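Local coordinates for ML032222a iGluR (Mnemiopsis leidyi, PDB 4YKI), which binds glycine in the ligand-binding domain of a ctenophore ionotropic glutamate receptor, a ligand-gated ion channel that glycine probably opens, at residues Phe106-Ala111 against Tyr214-Pro219; His9-Ser14 against Lys84-Ala89; Gln18-Phe23 against Gly36-Met41; Ala101-Phe106 against Pro223-Ile228. All coordinates share one frame; numbering follows the deposited sequence.

Contact 1: Phe106-Ala111 against Tyr214-Pro219; sequences FPFMDA and YAFGLP. With MG (magnesium ion), chain D.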
loop_
_atom_site.group_PDB
_atom_site.type_symbol
_atom_site.label_atom_id
_atom_site.label_comp_id
_atom_site.label_asym_id
_atom_site.label_seq_id
_atom_site.Cartn_x
_atom_site.Cartn_y
_atom_site.Cartn_z
ATOM N N PHE B 106 -5.106 -3.316 -6.833
ATOM C CA PHE B 106 -3.916 -2.642 -6.366
ATOM C C PHE B 106 -4.327 -1.464 -5.468
ATOM O O PHE B 106 -5.256 -0.730 -5.810
ATOM C CB PHE B 106 -3.106 -2.140 -7.559
ATOM C CG PHE B 106 -1.735 -1.669 -7.178
ATOM C CD1 PHE B 106 -0.707 -2.578 -6.986
ATOM C CD2 PHE B 106 -1.485 -0.327 -6.952
ATOM C CE1 PHE B 106 0.543 -2.161 -6.589
ATOM C CE2 PHE B 106 -0.229 0.094 -6.552
ATOM C CZ PHE B 106 0.777 -0.822 -6.374
ATOM N N PRO B 107 -3.658 -1.284 -4.329
ATOM C CA PRO B 107 -4.167 -0.283 -3.387
ATOM C C PRO B 107 -3.629 1.107 -3.665
ATOM O O PRO B 107 -2.582 1.239 -4.312
ATOM C CB PRO B 107 -3.659 -0.805 -2.041
ATOM C CG PRO B 107 -2.396 -1.500 -2.347
ATOM C CD PRO B 107 -2.599 -2.117 -3.721
ATOM N N PHE B 108 -4.306 2.125 -3.144
ATOM C CA PHE B 108 -3.911 3.501 -3.397
ATOM C C PHE B 108 -3.663 4.386 -2.170
ATOM O O PHE B 108 -3.269 5.525 -2.340
ATOM C CB PHE B 108 -4.901 4.179 -4.368
ATOM C CG PHE B 108 -6.317 4.327 -3.840
ATOM C CD1 PHE B 108 -6.707 5.480 -3.159
ATOM C CD2 PHE B 108 -7.274 3.343 -4.062
ATOM C CE1 PHE B 108 -8.018 5.633 -2.685
ATOM C CE2 PHE B 108 -8.582 3.493 -3.597
ATOM C CZ PHE B 108 -8.947 4.631 -2.895
ATOM N N MET B 109 -3.838 3.887 -0.952
ATOM C CA MET B 109 -3.600 4.724 0.235
ATOM C C MET B 109 -3.444 3.907 1.514
ATOM O O MET B 109 -4.351 3.207 1.938
ATOM C CB MET B 109 -4.750 5.722 0.421
ATOM C CG MET B 109 -4.510 6.719 1.526
ATOM S SD MET B 109 -5.821 7.951 1.684
ATOM C CE MET B 109 -5.719 8.762 0.131
ATOM N N ASP B 110 -2.309 4.039 2.185
ATOM C CA ASP B 110 -2.124 3.459 3.508
ATOM C C ASP B 110 -3.052 4.163 4.480
ATOM O O ASP B 110 -3.228 5.367 4.417
ATOM C CB ASP B 110 -0.663 3.666 4.016
ATOM C CG ASP B 110 0.327 2.572 3.596
ATOM O OD1 ASP B 110 0.040 1.771 2.679
ATOM O OD2 ASP B 110 1.437 2.573 4.190
ATOM N N ALA B 111 -3.594 3.398 5.409
ATOM C CA ALA B 111 -4.451 3.949 6.444
ATOM C C ALA B 111 -4.300 3.128 7.717
ATOM O O ALA B 111 -3.840 1.974 7.701
ATOM C CB ALA B 111 -5.913 3.973 5.983
ATOM N N TYR B 214 -6.554 1.436 1.503
ATOM C CA TYR B 214 -7.722 1.641 0.682
ATOM C C TYR B 214 -7.453 1.120 -0.731
ATOM O O TYR B 214 -6.387 1.350 -1.311
ATOM C CB TYR B 214 -8.099 3.130 0.600
ATOM C CG TYR B 214 -8.577 3.739 1.888
ATOM C CD1 TYR B 214 -9.349 3.011 2.786
ATOM C CD2 TYR B 214 -8.279 5.049 2.196
ATOM C CE1 TYR B 214 -9.814 3.602 3.974
ATOM C CE2 TYR B 214 -8.751 5.641 3.344
ATOM C CZ TYR B 214 -9.503 4.924 4.236
ATOM O OH TYR B 214 -9.927 5.563 5.371
ATOM N N ALA B 215 -8.423 0.393 -1.267
ATOM C CA ALA B 215 -8.357 -0.151 -2.594
ATOM C C ALA B 215 -9.782 -0.192 -3.132
ATOM O O ALA B 215 -10.726 0.219 -2.445
ATOM C CB ALA B 215 -7.742 -1.540 -2.563
ATOM N N PHE B 216 -9.947 -0.637 -4.372
ATOM C CA PHE B 216 -11.277 -0.925 -4.896
ATOM C C PHE B 216 -11.555 -2.424 -4.675
ATOM O O PHE B 216 -10.631 -3.253 -4.586
ATOM C CB PHE B 216 -11.369 -0.557 -6.387
ATOM C CG PHE B 216 -11.355 0.930 -6.691
ATOM C CD1 PHE B 216 -11.460 1.900 -5.716
ATOM C CD2 PHE B 216 -11.261 1.336 -8.003
ATOM C CE1 PHE B 216 -11.455 3.251 -6.050
ATOM C CE2 PHE B 216 -11.260 2.689 -8.334
ATOM C CZ PHE B 216 -11.370 3.625 -7.339
ATOM N N GLY B 217 -12.835 -2.776 -4.597
ATOM C CA GLY B 217 -13.237 -4.172 -4.457
ATOM C C GLY B 217 -13.648 -4.782 -5.782
ATOM O O GLY B 217 -14.294 -4.121 -6.590
ATOM N N LEU B 218 -13.246 -6.029 -6.016
ATOM C CA LEU B 218 -13.532 -6.749 -7.242
ATOM C C LEU B 218 -14.039 -8.140 -6.914
ATOM O O LEU B 218 -13.564 -8.756 -5.972
ATOM C CB LEU B 218 -12.263 -6.884 -8.096
ATOM C CG LEU B 218 -11.818 -5.558 -8.736
ATOM C CD1 LEU B 218 -10.336 -5.550 -9.107
ATOM C CD2 LEU B 218 -12.681 -5.264 -9.935
ATOM N N PRO B 219 -14.980 -8.666 -7.705
ATOM C CA PRO B 219 -15.401 -10.042 -7.428
ATOM C C PRO B 219 -14.300 -11.016 -7.805
ATOM O O PRO B 219 -13.520 -10.740 -8.709
ATOM C CB PRO B 219 -16.625 -10.224 -8.328
ATOM C CG PRO B 219 -16.407 -9.299 -9.430
ATOM C CD PRO B 219 -15.589 -8.141 -8.935
HETATM MG MG MG D . 0.696 0.948 0.894
HETATM O O HOH W 1 1.812 -0.571 1.838
HETATM O O HOH W 2 -0.498 2.303 -0.195
#
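F108 and M109 run antiparallel to Y214, tied by two nearly straight backbone bonds, F108 N to Y214 O at 2.9 Å and Y214 N to M109 O; M109 and Y214 are a hydrogen-bonded pair. The F108 ring comes over the partner strand: one face receives Y214 CB, 4.2 Å from the ring centroid, while CE2 approaches F216 CE1 obliquely, ring planes at 71°. Chi1 of 64° sets F108 CG between its N and carbonyl carbon, which lays the ring over Y214 CB and toward F216. An alanine here is likely to open a gap beside F216 and leave Y214 CB without aromatic cover. M109 and Y214 lie side by side, and SD meets the tyrosine ring at its edge, 3.8 Å from Y214 CD2, a Met-aromatic contact; the small A111 fits its CB over a face of that ring. The tyrosine hydroxyl bonds to E188, and its side chain touches the bound glycine. D110 points the other way, its OD1 2.1 Å from the magnesium ion, which E213 and the same two acids of the second subunit also bind. This is an interlobe strand pair of the glutamate-receptor clamshell, beside the glycine pocket and a subunit-bridging metal.

Contact 2: His9-Ser14 against Lys84-Ala89; sequences HLRLGS and KTDMIA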
loop_
_atom_site.group_PDB
_atom_site.type_symbol
_atom_site.label_atom_id
_atom_site.label_comp_id
_atom_site.label_asym_id
_atom_site.label_seq_id
_atom_site.Cartn_x
_atom_site.Cartn_y
_atom_site.Cartn_z
ATOM N N HIS B 9 -20.267 -1.735 -19.821
ATOM C CA HIS B 9 -20.966 -0.832 -18.912
ATOM C C HIS B 9 -20.828 -1.385 -17.503
ATOM O O HIS B 9 -21.417 -2.410 -17.178
ATOM C CB HIS B 9 -22.448 -0.702 -19.262
ATOM C CG HIS B 9 -23.175 0.256 -18.370
ATOM N ND1 HIS B 9 -22.981 1.621 -18.439
ATOM C CD2 HIS B 9 -24.033 0.042 -17.344
ATOM C CE1 HIS B 9 -23.717 2.206 -17.510
ATOM N NE2 HIS B 9 -24.357 1.269 -16.826
ATOM N N LEU B 10 -20.034 -0.714 -16.683
ATOM C CA LEU B 10 -19.786 -1.141 -15.327
ATOM C C LEU B 10 -20.780 -0.538 -14.338
ATOM O O LEU B 10 -21.082 0.639 -14.390
ATOM C CB LEU B 10 -18.360 -0.786 -14.896
ATOM C CG LEU B 10 -17.190 -1.397 -15.676
ATOM C CD1 LEU B 10 -15.858 -1.044 -15.006
ATOM C CD2 LEU B 10 -17.359 -2.917 -15.824
ATOM N N ARG B 11 -21.250 -1.371 -13.421
ATOM C CA ARG B 11 -22.023 -0.941 -12.276
ATOM C C ARG B 11 -21.054 -0.849 -11.112
ATOM O O ARG B 11 -20.421 -1.844 -10.757
ATOM C CB ARG B 11 -23.159 -1.928 -11.989
ATOM C CG ARG B 11 -24.217 -2.069 -13.115
ATOM C CD ARG B 11 -23.891 -3.106 -14.223
ATOM N NE ARG B 11 -23.315 -4.292 -13.628
ATOM C CZ ARG B 11 -23.973 -5.247 -12.988
ATOM N NH1 ARG B 11 -25.301 -5.280 -12.985
ATOM N NH2 ARG B 11 -23.271 -6.190 -12.365
ATOM N N LEU B 12 -20.920 0.337 -10.549
ATOM C CA LEU B 12 -19.908 0.605 -9.525
ATOM C C LEU B 12 -20.557 0.849 -8.180
ATOM O O LEU B 12 -21.387 1.750 -8.043
ATOM C CB LEU B 12 -19.062 1.824 -9.915
ATOM C CG LEU B 12 -18.349 1.702 -11.268
ATOM C CD1 LEU B 12 -17.603 3.004 -11.553
ATOM C CD2 LEU B 12 -17.409 0.507 -11.292
ATOM N N GLY B 13 -20.218 0.040 -7.183
ATOM C CA GLY B 13 -20.727 0.257 -5.843
ATOM C C GLY B 13 -20.050 1.446 -5.199
ATOM O O GLY B 13 -18.815 1.557 -5.249
ATOM N N SER B 14 -20.826 2.299 -4.556
ATOM C CA SER B 14 -20.270 3.423 -3.832
ATOM C C SER B 14 -21.308 3.994 -2.878
ATOM O O SER B 14 -22.503 3.655 -2.954
ATOM C CB SER B 14 -19.763 4.526 -4.788
ATOM O OG SER B 14 -18.783 5.334 -4.151
ATOM N N LYS B 84 -24.913 -7.271 -8.353
ATOM C CA LYS B 84 -25.514 -5.961 -8.585
ATOM C C LYS B 84 -24.481 -4.944 -9.068
ATOM O O LYS B 84 -24.823 -3.980 -9.779
ATOM C CB LYS B 84 -26.210 -5.466 -7.319
ATOM C CG LYS B 84 -27.419 -6.333 -6.972
ATOM C CD LYS B 84 -28.176 -5.860 -5.758
ATOM C CE LYS B 84 -29.445 -6.695 -5.516
ATOM N NZ LYS B 84 -30.030 -6.391 -4.192
ATOM N N THR B 85 -23.229 -5.165 -8.680
ATOM C CA THR B 85 -22.123 -4.317 -9.090
ATOM C C THR B 85 -20.962 -5.182 -9.579
ATOM O O THR B 85 -20.898 -6.390 -9.302
ATOM C CB THR B 85 -21.663 -3.418 -7.949
ATOM O OG1 THR B 85 -21.377 -4.260 -6.833
ATOM C CG2 THR B 85 -22.733 -2.406 -7.588
ATOM N N ASP B 86 -20.050 -4.543 -10.309
ATOM C CA ASP B 86 -18.848 -5.162 -10.866
ATOM C C ASP B 86 -17.566 -4.781 -10.135
ATOM O O ASP B 86 -16.550 -5.471 -10.246
ATOM C CB ASP B 86 -18.698 -4.707 -12.305
ATOM C CG ASP B 86 -19.901 -5.038 -13.124
ATOM O OD1 ASP B 86 -20.298 -6.205 -13.074
ATOM O OD2 ASP B 86 -20.466 -4.146 -13.777
ATOM N N MET B 87 -17.592 -3.651 -9.442
ATOM C CA MET B 87 -16.445 -3.152 -8.709
ATOM C C MET B 87 -16.969 -2.200 -7.656
ATOM O O MET B 87 -17.958 -1.528 -7.910
ATOM C CB MET B 87 -15.474 -2.439 -9.675
ATOM C CG MET B 87 -14.197 -1.900 -9.023
ATOM S SD MET B 87 -12.931 -1.354 -10.206
ATOM C CE MET B 87 -13.597 0.222 -10.746
ATOM N N ILE B 88 -16.316 -2.170 -6.498
ATOM C CA ILE B 88 -16.648 -1.232 -5.430
ATOM C C ILE B 88 -15.635 -0.098 -5.528
ATOM O O ILE B 88 -14.424 -0.317 -5.305
ATOM C CB ILE B 88 -16.621 -1.898 -4.059
ATOM C CG1 ILE B 88 -17.640 -3.057 -3.993
ATOM C CG2 ILE B 88 -16.898 -0.860 -2.978
ATOM C CD1 ILE B 88 -17.512 -3.906 -2.729
ATOM N N ALA B 89 -16.115 1.092 -5.918
ATOM C CA ALA B 89 -15.279 2.275 -6.128
ATOM C C ALA B 89 -15.493 3.256 -4.980
ATOM O O ALA B 89 -16.418 4.080 -5.006
ATOM C CB ALA B 89 -15.593 2.901 -7.459
HETATM O O HOH W 3 -20.824 -4.985 -16.422
#
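The R11 guanidinium carries K84 O over one face, 3.4 Å above its plane and offset toward the rim, while the D86 carboxylate lies at its edge. The grip is side-on: NE reaches D86 OD2 at 2.9 Å and NH2 reaches D86 OD1 at 3.1 Å. Both oxygens lie close to the guanidinium plane, yet the two planes are 39° apart, so the nitrogens meet the carboxylate from above its plane. Bends at chi2 (87°) and chi3 (41°) swing the arginine across to the turn at K84-D86, bringing NE to the same face of the carboxylate as R11 N. That backbone N also donates to OD2, and water 3 donates a further hydrogen bond to D86 OD2 and another to H9 O. D86 N in turn bonds to R11 O at 2.8 Å.

Beyond this the strands pair in parallel, with G13 N donating to M87 O and A89 N to G13 O. T85 CG2 packs 3.5 Å from G13 N. L12 and M87 lie side by side, CD2 to CE at 3.9 Å, two apolar chains suited to a buried face; L12 and A89 also pack on helix 37-49. S14 OG, anti to its N, closes the edge by donating to A89 O.

With so many donors converging on OD2, D86 is probably held as a carboxylate, its charge balanced by R11 where the strands come together.

Contact 3: Gln18-Phe23 against Gly36-Met41; sequences QPFMFF and GMVNDM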
loop_
_atom_site.group_PDB
_atom_site.type_symbol
_atom_site.label_atom_id
_atom_site.label_comp_id
_atom_site.label_asym_id
_atom_site.label_seq_id
_atom_site.Cartn_x
_atom_site.Cartn_y
_atom_site.Cartn_z
ATOM N N GLN B 18 -16.826 11.562 2.412
ATOM C CA GLN B 18 -15.991 12.684 2.014
ATOM C C GLN B 18 -14.582 12.454 2.560
ATOM O O GLN B 18 -14.430 11.980 3.678
ATOM C CB GLN B 18 -16.603 14.003 2.504
ATOM C CG GLN B 18 -17.989 14.201 1.893
ATOM C CD GLN B 18 -18.715 15.445 2.328
ATOM O OE1 GLN B 18 -18.157 16.321 2.978
ATOM N NE2 GLN B 18 -19.989 15.536 1.953
ATOM N N PRO B 19 -13.543 12.778 1.774
ATOM C CA PRO B 19 -13.519 13.505 0.506
ATOM C C PRO B 19 -13.390 12.554 -0.695
ATOM O O PRO B 19 -13.112 13.007 -1.805
ATOM C CB PRO B 19 -12.247 14.332 0.632
ATOM C CG PRO B 19 -11.317 13.414 1.328
ATOM C CD PRO B 19 -12.179 12.642 2.326
ATOM N N PHE B 20 -13.571 11.261 -0.469
ATOM C CA PHE B 20 -13.498 10.259 -1.513
ATOM C C PHE B 20 -14.694 10.326 -2.461
ATOM O O PHE B 20 -14.514 10.288 -3.680
ATOM C CB PHE B 20 -13.357 8.889 -0.864
ATOM C CG PHE B 20 -12.107 8.759 -0.036
ATOM C CD1 PHE B 20 -10.870 8.698 -0.642
ATOM C CD2 PHE B 20 -12.165 8.755 1.345
ATOM C CE1 PHE B 20 -9.713 8.610 0.111
ATOM C CE2 PHE B 20 -11.009 8.668 2.105
ATOM C CZ PHE B 20 -9.784 8.599 1.492
ATOM N N MET B 21 -15.893 10.459 -1.903
ATOM C CA MET B 21 -17.127 10.613 -2.684
ATOM C C MET B 21 -18.057 11.573 -1.966
ATOM O O MET B 21 -18.219 11.504 -0.744
ATOM C CB MET B 21 -17.861 9.295 -2.897
ATOM C CG MET B 21 -17.226 8.378 -3.920
ATOM S SD MET B 21 -17.175 9.135 -5.555
ATOM C CE MET B 21 -17.693 7.751 -6.545
ATOM N N PHE B 22 -18.656 12.446 -2.777
ATOM C CA PHE B 22 -19.726 13.356 -2.404
ATOM C C PHE B 22 -20.924 12.982 -3.284
ATOM O O PHE B 22 -20.764 12.814 -4.492
ATOM C CB PHE B 22 -19.339 14.810 -2.712
ATOM C CG PHE B 22 -18.149 15.334 -1.933
ATOM C CD1 PHE B 22 -16.852 14.978 -2.278
ATOM C CD2 PHE B 22 -18.331 16.256 -0.920
ATOM C CE1 PHE B 22 -15.772 15.478 -1.575
ATOM C CE2 PHE B 22 -17.251 16.768 -0.231
ATOM C CZ PHE B 22 -15.979 16.387 -0.558
ATOM N N PHE B 23 -22.107 12.860 -2.683
ATOM C CA PHE B 23 -23.330 12.506 -3.414
ATOM C C PHE B 23 -24.369 13.601 -3.225
ATOM O O PHE B 23 -24.822 13.852 -2.114
ATOM C CB PHE B 23 -23.896 11.157 -2.928
ATOM C CG PHE B 23 -25.187 10.760 -3.602
ATOM C CD1 PHE B 23 -25.203 10.421 -4.934
ATOM C CD2 PHE B 23 -26.387 10.749 -2.902
ATOM C CE1 PHE B 23 -26.375 10.075 -5.563
ATOM C CE2 PHE B 23 -27.567 10.385 -3.534
ATOM C CZ PHE B 23 -27.561 10.061 -4.869
ATOM N N GLY B 36 -15.645 13.879 -6.220
ATOM C CA GLY B 36 -14.658 13.568 -5.208
ATOM C C GLY B 36 -13.440 12.864 -5.772
ATOM O O GLY B 36 -13.334 12.655 -6.981
ATOM N N MET B 37 -12.499 12.529 -4.893
ATOM C CA MET B 37 -11.267 11.868 -5.300
ATOM C C MET B 37 -11.528 10.575 -6.056
ATOM O O MET B 37 -10.929 10.330 -7.112
ATOM C CB MET B 37 -10.404 11.599 -4.071
ATOM C CG MET B 37 -9.174 10.769 -4.375
ATOM S SD MET B 37 -8.123 10.620 -2.938
ATOM C CE MET B 37 -6.732 9.698 -3.582
ATOM N N VAL B 38 -12.389 9.721 -5.518
ATOM C CA VAL B 38 -12.659 8.454 -6.184
ATOM C C VAL B 38 -13.375 8.679 -7.520
ATOM O O VAL B 38 -13.081 8.024 -8.514
ATOM C CB VAL B 38 -13.433 7.475 -5.262
ATOM C CG1 VAL B 38 -13.979 6.286 -6.022
ATOM C CG2 VAL B 38 -12.486 6.993 -4.154
ATOM N N ASN B 39 -14.329 9.609 -7.561
ATOM C CA ASN B 39 -14.979 9.920 -8.814
ATOM C C ASN B 39 -13.972 10.342 -9.883
ATOM O O ASN B 39 -14.069 9.932 -11.030
ATOM C CB ASN B 39 -16.044 10.997 -8.643
ATOM C CG ASN B 39 -16.804 11.235 -9.925
ATOM O OD1 ASN B 39 -17.491 10.354 -10.424
ATOM N ND2 ASN B 39 -16.681 12.430 -10.470
ATOM N N ASP B 40 -13.016 11.185 -9.509
ATOM C CA ASP B 40 -11.991 11.622 -10.461
ATOM C C ASP B 40 -11.168 10.430 -10.964
ATOM O O ASP B 40 -10.815 10.383 -12.126
ATOM C CB ASP B 40 -11.056 12.673 -9.834
ATOM C CG ASP B 40 -11.679 14.046 -9.706
ATOM O OD1 ASP B 40 -12.759 14.292 -10.273
ATOM O OD2 ASP B 40 -11.025 14.891 -9.064
ATOM N N MET B 41 -10.870 9.469 -10.091
ATOM C CA MET B 41 -10.193 8.242 -10.499
ATOM C C MET B 41 -11.034 7.447 -11.502
ATOM O O MET B 41 -10.517 6.986 -12.514
ATOM C CB MET B 41 -9.894 7.382 -9.272
ATOM C CG MET B 41 -8.887 8.008 -8.327
ATOM S SD MET B 41 -8.779 7.246 -6.714
ATOM C CE MET B 41 -8.122 5.613 -7.104
#
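M21 CG lies anti to its carbonyl carbon (chi1 -75°), and bends at chi2 and chi3 curl the chain so that its sulfur and methyl reach the first turn of helix 37-49. SD lies 3.5 Å from N39 N and also meets N39 CB, while CE touches V38 CG1; the methionine crosses both side chains at about a right angle. A serine in its place would probably leave V38 CG1 and N39 CB without this cover and open a gap at the start of the helix. M37 takes the other course: with CG anti to the backbone N (chi1 173°), it stays extended alongside F20, and its SD comes obliquely to the ring, 4.0 Å from F20 CE1, as a Met-aromatic contact. V38 uses both branches, CG1 toward M21 and CG2 3.9 Å from F20 CB.

G36 at the N-cap lies against the loop backbone, where a CB would strike F20 O; glycine also fits its positive phi of 128°. At the edge of the F22 ring sits G36 CA.

Two carbonyls of the loop take up N-H groups of the opening turn: M37 N donates to P19 O almost straight, and V38 N to F20 O at 2.9 Å, on a lone pair. The loop thus lends main-chain oxygens to the N terminus of helix 37-49, and F20, which also meets the ring of Y214, places this helix start just behind the glycine pocket of the receptor clamshell.

Contact 4: Ala101-Phe106 against Pro223-Ile228; sequences AIDYSF and PYKSLI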
loop_
_atom_site.group_PDB
_atom_site.type_symbol
_atom_site.label_atom_id
_atom_site.label_comp_id
_atom_site.label_asym_id
_atom_site.label_seq_id
_atom_site.Cartn_x
_atom_site.Cartn_y
_atom_site.Cartn_z
ATOM N N ALA B 101 -14.012 -13.389 0.708
ATOM C CA ALA B 101 -15.187 -13.347 -0.162
ATOM C C ALA B 101 -14.958 -12.638 -1.484
ATOM O O ALA B 101 -15.589 -13.006 -2.472
ATOM C CB ALA B 101 -16.358 -12.691 0.568
ATOM N N ILE B 102 -14.123 -11.594 -1.484
ATOM C CA ILE B 102 -13.876 -10.774 -2.677
ATOM C C ILE B 102 -12.378 -10.549 -2.849
ATOM O O ILE B 102 -11.591 -10.883 -1.964
ATOM C CB ILE B 102 -14.593 -9.382 -2.585
ATOM C CG1 ILE B 102 -14.011 -8.490 -1.478
ATOM C CG2 ILE B 102 -16.109 -9.575 -2.413
ATOM C CD1 ILE B 102 -14.275 -6.989 -1.696
ATOM N N ASP B 103 -12.004 -9.986 -3.990
ATOM C CA ASP B 103 -10.642 -9.529 -4.231
ATOM C C ASP B 103 -10.566 -8.022 -4.058
ATOM O O ASP B 103 -11.586 -7.310 -4.014
ATOM C CB ASP B 103 -10.190 -9.892 -5.645
ATOM C CG ASP B 103 -9.811 -11.368 -5.801
ATOM O OD1 ASP B 103 -9.683 -12.102 -4.798
ATOM O OD2 ASP B 103 -9.606 -11.766 -6.959
ATOM N N TYR B 104 -9.335 -7.542 -3.955
ATOM C CA TYR B 104 -9.040 -6.120 -3.970
ATOM C C TYR B 104 -8.188 -5.791 -5.184
ATOM O O TYR B 104 -7.377 -6.605 -5.628
ATOM C CB TYR B 104 -8.288 -5.711 -2.720
ATOM C CG TYR B 104 -9.108 -5.712 -1.466
ATOM C CD1 TYR B 104 -9.906 -4.623 -1.144
ATOM C CD2 TYR B 104 -9.076 -6.787 -0.580
ATOM C CE1 TYR B 104 -10.627 -4.596 0.023
ATOM C CE2 TYR B 104 -9.786 -6.768 0.604
ATOM C CZ TYR B 104 -10.579 -5.673 0.883
ATOM O OH TYR B 104 -11.233 -5.648 2.077
ATOM N N SER B 105 -8.334 -4.565 -5.664
ATOM C CA SER B 105 -7.410 -3.994 -6.631
ATOM C C SER B 105 -6.067 -3.669 -5.994
ATOM O O SER B 105 -5.921 -3.699 -4.775
ATOM C CB SER B 105 -7.983 -2.698 -7.209
ATOM O OG SER B 105 -7.940 -1.642 -6.265
ATOM N N PHE B 106 -5.106 -3.316 -6.833
ATOM C CA PHE B 106 -3.916 -2.642 -6.366
ATOM C C PHE B 106 -4.327 -1.464 -5.468
ATOM O O PHE B 106 -5.256 -0.730 -5.810
ATOM C CB PHE B 106 -3.106 -2.140 -7.559
ATOM C CG PHE B 106 -1.735 -1.669 -7.178
ATOM C CD1 PHE B 106 -0.707 -2.578 -6.986
ATOM C CD2 PHE B 106 -1.485 -0.327 -6.952
ATOM C CE1 PHE B 106 0.543 -2.161 -6.589
ATOM C CE2 PHE B 106 -0.229 0.094 -6.552
ATOM C CZ PHE B 106 0.777 -0.822 -6.374
ATOM N N PRO B 223 -12.862 -10.572 -14.885
ATOM C CA PRO B 223 -11.962 -10.441 -16.034
ATOM C C PRO B 223 -11.313 -9.059 -16.129
ATOM O O PRO B 223 -10.495 -8.850 -17.022
ATOM C CB PRO B 223 -12.893 -10.686 -17.226
ATOM C CG PRO B 223 -14.226 -10.242 -16.744
ATOM C CD PRO B 223 -14.280 -10.597 -15.292
ATOM N N TYR B 224 -11.654 -8.142 -15.230
ATOM C CA TYR B 224 -11.191 -6.759 -15.341
ATOM C C TYR B 224 -10.100 -6.395 -14.349
ATOM O O TYR B 224 -9.570 -5.282 -14.391
ATOM C CB TYR B 224 -12.381 -5.824 -15.132
ATOM C CG TYR B 224 -13.576 -6.154 -16.011
ATOM C CD1 TYR B 224 -13.436 -6.310 -17.382
ATOM C CD2 TYR B 224 -14.842 -6.332 -15.462
ATOM C CE1 TYR B 224 -14.522 -6.621 -18.191
ATOM C CE2 TYR B 224 -15.939 -6.638 -16.266
ATOM C CZ TYR B 224 -15.770 -6.784 -17.626
ATOM O OH TYR B 224 -16.847 -7.110 -18.426
ATOM N N LYS B 225 -9.777 -7.313 -13.443
ATOM C CA LYS B 225 -8.825 -7.031 -12.364
ATOM C C LYS B 225 -7.438 -6.605 -12.860
ATOM O O LYS B 225 -6.868 -5.638 -12.370
ATOM C CB LYS B 225 -8.706 -8.219 -11.397
ATOM C CG LYS B 225 -7.648 -7.995 -10.305
ATOM C CD LYS B 225 -7.797 -8.925 -9.104
ATOM C CE LYS B 225 -6.511 -9.043 -8.273
ATOM N NZ LYS B 225 -5.986 -7.755 -7.787
ATOM N N SER B 226 -6.899 -7.328 -13.826
ATOM C CA SER B 226 -5.558 -7.037 -14.309
ATOM C C SER B 226 -5.446 -5.626 -14.894
ATOM O O SER B 226 -4.471 -4.915 -14.651
ATOM C CB SER B 226 -5.115 -8.087 -15.329
ATOM O OG SER B 226 -4.970 -9.360 -14.709
ATOM N N LEU B 227 -6.440 -5.217 -15.668
ATOM C CA LEU B 227 -6.484 -3.864 -16.220
ATOM C C LEU B 227 -6.655 -2.793 -15.156
ATOM O O LEU B 227 -5.964 -1.774 -15.169
ATOM C CB LEU B 227 -7.596 -3.745 -17.255
ATOM C CG LEU B 227 -7.286 -4.400 -18.589
ATOM C CD1 LEU B 227 -8.537 -4.530 -19.445
ATOM C CD2 LEU B 227 -6.227 -3.584 -19.313
ATOM N N ILE B 228 -7.569 -3.010 -14.228
ATOM C CA ILE B 228 -7.760 -2.044 -13.153
ATOM C C ILE B 228 -6.477 -1.898 -12.326
ATOM O O ILE B 228 -6.046 -0.778 -12.028
ATOM C CB ILE B 228 -8.970 -2.422 -12.267
ATOM C CG1 ILE B 228 -10.274 -2.327 -13.068
ATOM C CG2 ILE B 228 -9.029 -1.552 -10.994
ATOM C CD1 ILE B 228 -10.644 -0.927 -13.484
#
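K225 reaches from the first turn of helix 225-238 toward the strand at 103-104, its CB directed at that strand. CG stands anti to the backbone N (chi1 176°), and the chain remains extended through CD, which passes 4.0 Å from D103 OD2 as the two side chains cross at about a right angle. A bend at chi4 (56°) then turns the end aside: CE comes 3.7 Å from Y104 O, and NZ donates to that same oxygen at 2.8 Å, a little tilted from the carbonyl plane. NZ also pairs with D229 on its own helix, while D103 OD2 stays 5.5 Å from NZ. Lysine suits the place because a long apolar arm ending in an ammonium can reach from the helix to the strand and meet both acceptors.

One turn further on, I228 CG2 packs against S105 CB at 4.1 Å, a small apolar touch that a compact serine permits. S105 OG donates to F106 O and takes a bond from F216 N.

The helix thus lies beside an edge where strand 103-104 pairs antiparallel with strand 202-218; Y104 and S105 rest on A215, K225 also touches L218, and I102 packs against helix 75-81.

From the N terminus, strand 9-13 opens contact 2, which closes only at 84-89; the much shorter loop of contact 3, from 18-23 to helix 37-49, falls wholly within it. Contact 4 opens next at 101-106 and closes at the start of helix 225-238, enclosing contact 1, with which it shares F106. The loop of contact 2 ends before that of contact 4 begins, and none cross. V38 packs on A89, and G217 O meets I88 N. Contact 2 belongs to the parallel sheet of strands 52-56, 9-13 and 87-89, contact 3 fixes the start of helix 37-49, and contacts 1 and 4 join strand 202-218 and helix 225-238 to strands 103-104 and 109-118.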